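Side-chain contact in glutamine amidotransferase type-2 domain-containing protein (PDB 1TE5), which is of unproven function but, as a predicted class-II glutamine amidotransferase, probably takes ammonia from glutamine for transfer to an acceptor: residues W243-W246 against V251-K254. Sequence-based numbering, arbitrary orientation.
Sequences WVLW and VLAK
Leu245 faces strand 250-253 with both its backbone N-H and its C=O. Its N-H points to Ala253 O (N to O 2.8 Å, 162° at the hydrogen), and its own carbonyl O accepts from Leu252 N at 2.8 Å, straighter still at 172°. These two bonds tie the arms of an antiparallel beta hairpin. The Leu245 side chain runs beside that of Leu252, both pointing the same way, and the branches touch where Leu245 CD2 lies 3.7 Å from Leu252 CD2. Lys254 covers the start of the strand 243-246 with its backbone rather than its amine: the Lys254 carbonyl carbon lies over one face of the Trp243 indole, 3.5 Å from its plane and displaced from the centre, and Lys254 CA is 3.5 Å from Trp243 CZ3. A chi1 of 56° sets Trp243 CG between its own N and carbonyl carbon and helps lay the six-membered ring against the Lys254 backbone, with Ala253 CB also in contact. Lys254 CB alone of its side chain touches the other strand, at Trp243 O and Val244 CG2. Val251 works through both methyls: CG1 meets Val244 CG1 at 3.6 Å, the two side chains crossing near a right angle, while CG2 approaches the benzo part of Trp246 obliquely, 3.5 Å from CZ3. Within this chain, 250-253 is outermost in its sheet, with 243-247 between it and 180-183. Trp243 and Leu245 pack on helix 150-165, whereas Trp246 meets Tyr190 edge-to-face and reaches strand 220-225 of the facing sheet, as expected of the alpha-beta-beta-alpha sandwich of an Ntn-hydrolase fold.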
ATOM      1  N   TRP A 243      -5.598   9.690 -25.544  1.00 30.75           N
ATOM      2  CA  TRP A 243      -5.311   9.868 -24.138  1.00 26.98           C
ATOM      3  C   TRP A 243      -6.207  10.972 -23.622  1.00 27.40           C
ATOM      4  O   TRP A 243      -6.695  11.791 -24.391  1.00 28.44           O
ATOM      5  CB  TRP A 243      -3.839  10.244 -23.942  1.00 27.44           C
ATOM      6  CG  TRP A 243      -3.398  11.474 -24.706  1.00 26.89           C
ATOM      7  CD1 TRP A 243      -2.827  11.506 -25.950  1.00 24.35           C
ATOM      8  CD2 TRP A 243      -3.458  12.836 -24.260  1.00 27.14           C
ATOM      9  NE1 TRP A 243      -2.527  12.797 -26.302  1.00 23.67           N
ATOM     10  CE2 TRP A 243      -2.908  13.636 -25.285  1.00 27.04           C
ATOM     11  CE3 TRP A 243      -3.929  13.458 -23.094  1.00 24.73           C
ATOM     12  CZ2 TRP A 243      -2.806  15.031 -25.174  1.00 28.13           C
ATOM     13  CZ3 TRP A 243      -3.828  14.847 -22.985  1.00 28.27           C
ATOM     14  CH2 TRP A 243      -3.275  15.616 -24.021  1.00 27.60           C
ATOM     15  N   VAL A 244      -6.463  10.969 -22.323  1.00 25.99           N
ATOM     16  CA  VAL A 244      -7.293  11.991 -21.707  1.00 26.77           C
ATOM     17  C   VAL A 244      -6.734  12.254 -20.320  1.00 28.15           C
ATOM     18  O   VAL A 244      -6.244  11.340 -19.660  1.00 28.46           O
ATOM     19  CB  VAL A 244      -8.778  11.548 -21.573  1.00 26.20           C
ATOM     20  CG1 VAL A 244      -9.587  12.640 -20.914  1.00 24.82           C
ATOM     21  CG2 VAL A 244      -9.382  11.239 -22.936  1.00 25.33           C
ATOM     22  N   LEU A 245      -6.702  13.518 -19.922  1.00 26.55           N
ATOM     23  CA  LEU A 245      -6.227  13.857 -18.596  1.00 25.71           C
ATOM     24  C   LEU A 245      -7.439  14.353 -17.848  1.00 25.99           C
ATOM     25  O   LEU A 245      -8.116  15.296 -18.284  1.00 23.42           O
ATOM     26  CB  LEU A 245      -5.139  14.934 -18.630  1.00 27.10           C
ATOM     27  CG  LEU A 245      -4.438  15.150 -17.282  1.00 25.44           C
ATOM     28  CD1 LEU A 245      -3.823  13.845 -16.792  1.00 21.41           C
ATOM     29  CD2 LEU A 245      -3.372  16.218 -17.414  1.00 28.83           C
ATOM     30  N   TRP A 246      -7.739  13.659 -16.757  1.00 21.97           N
ATOM     31  CA  TRP A 246      -8.865  13.976 -15.907  1.00 24.50           C
ATOM     32  C   TRP A 246      -8.370  14.620 -14.636  1.00 21.63           C
ATOM     33  O   TRP A 246      -7.204  14.489 -14.272  1.00 23.68           O
ATOM     34  CB  TRP A 246      -9.623  12.699 -15.542  1.00 20.68           C
ATOM     35  CG  TRP A 246     -10.200  12.011 -16.706  1.00 23.71           C
ATOM     36  CD1 TRP A 246      -9.628  11.011 -17.438  1.00 26.36           C
ATOM     37  CD2 TRP A 246     -11.463  12.283 -17.308  1.00 24.71           C
ATOM     38  NE1 TRP A 246     -10.460  10.645 -18.463  1.00 25.92           N
ATOM     39  CE2 TRP A 246     -11.598  11.409 -18.407  1.00 25.19           C
ATOM     40  CE3 TRP A 246     -12.500  13.184 -17.028  1.00 23.37           C
ATOM     41  CZ2 TRP A 246     -12.737  11.406 -19.233  1.00 26.54           C
ATOM     42  CZ3 TRP A 246     -13.634  13.182 -17.848  1.00 23.94           C
ATOM     43  CH2 TRP A 246     -13.739  12.296 -18.937  1.00 28.81           C
ATOM     44  N   VAL A 251     -12.495  16.956 -18.036  1.00 26.97           N
ATOM     45  CA  VAL A 251     -11.400  16.740 -18.970  1.00 25.75           C
ATOM     46  C   VAL A 251     -10.541  18.019 -18.931  1.00 23.68           C
ATOM     47  O   VAL A 251     -11.055  19.141 -19.050  1.00 24.57           O
ATOM     48  CB  VAL A 251     -11.896  16.495 -20.432  1.00 24.42           C
ATOM     49  CG1 VAL A 251     -10.748  16.048 -21.320  1.00 27.19           C
ATOM     50  CG2 VAL A 251     -13.009  15.461 -20.459  1.00 26.90           C
ATOM     51  N   LEU A 252      -9.253  17.836 -18.663  1.00 26.19           N
ATOM     52  CA  LEU A 252      -8.284  18.925 -18.607  1.00 29.90           C
ATOM     53  C   LEU A 252      -7.708  19.105 -20.020  1.00 29.29           C
ATOM     54  O   LEU A 252      -7.649  20.213 -20.546  1.00 30.56           O
ATOM     55  CB  LEU A 252      -7.167  18.543 -17.637  1.00 31.82           C
ATOM     56  CG  LEU A 252      -6.523  19.610 -16.762  1.00 32.11           C
ATOM     57  CD1 LEU A 252      -7.564  20.153 -15.789  1.00 33.45           C
ATOM     58  CD2 LEU A 252      -5.342  18.998 -16.013  1.00 33.75           C
ATOM     59  N   ALA A 253      -7.284  17.997 -20.620  1.00 29.62           N
ATOM     60  CA  ALA A 253      -6.722  17.983 -21.965  1.00 31.27           C
ATOM     61  C   ALA A 253      -6.858  16.577 -22.539  1.00 30.59           C
ATOM     62  O   ALA A 253      -6.998  15.610 -21.791  1.00 33.92           O
ATOM     63  CB  ALA A 253      -5.253  18.396 -21.924  1.00 25.97           C
ATOM     64  N   LYS A 254      -6.821  16.467 -23.862  1.00 31.08           N
ATOM     65  CA  LYS A 254      -6.932  15.171 -24.539  1.00 35.26           C
ATOM     66  C   LYS A 254      -6.286  15.216 -25.932  1.00 33.56           C
ATOM     67  O   LYS A 254      -6.005  16.343 -26.394  1.00 33.12           O
ATOM     68  CB  LYS A 254      -8.403  14.746 -24.642  1.00 36.29           C
ATOM     69  CG  LYS A 254      -9.248  15.683 -25.475  1.00 39.43           C
ATOM     70  CD  LYS A 254     -10.717  15.305 -25.498  1.00 43.24           C
ATOM     71  CE  LYS A 254     -11.465  16.221 -26.467  1.00 47.87           C
ATOM     72  NZ  LYS A 254     -12.947  16.128 -26.354  1.00 50.07           N
TER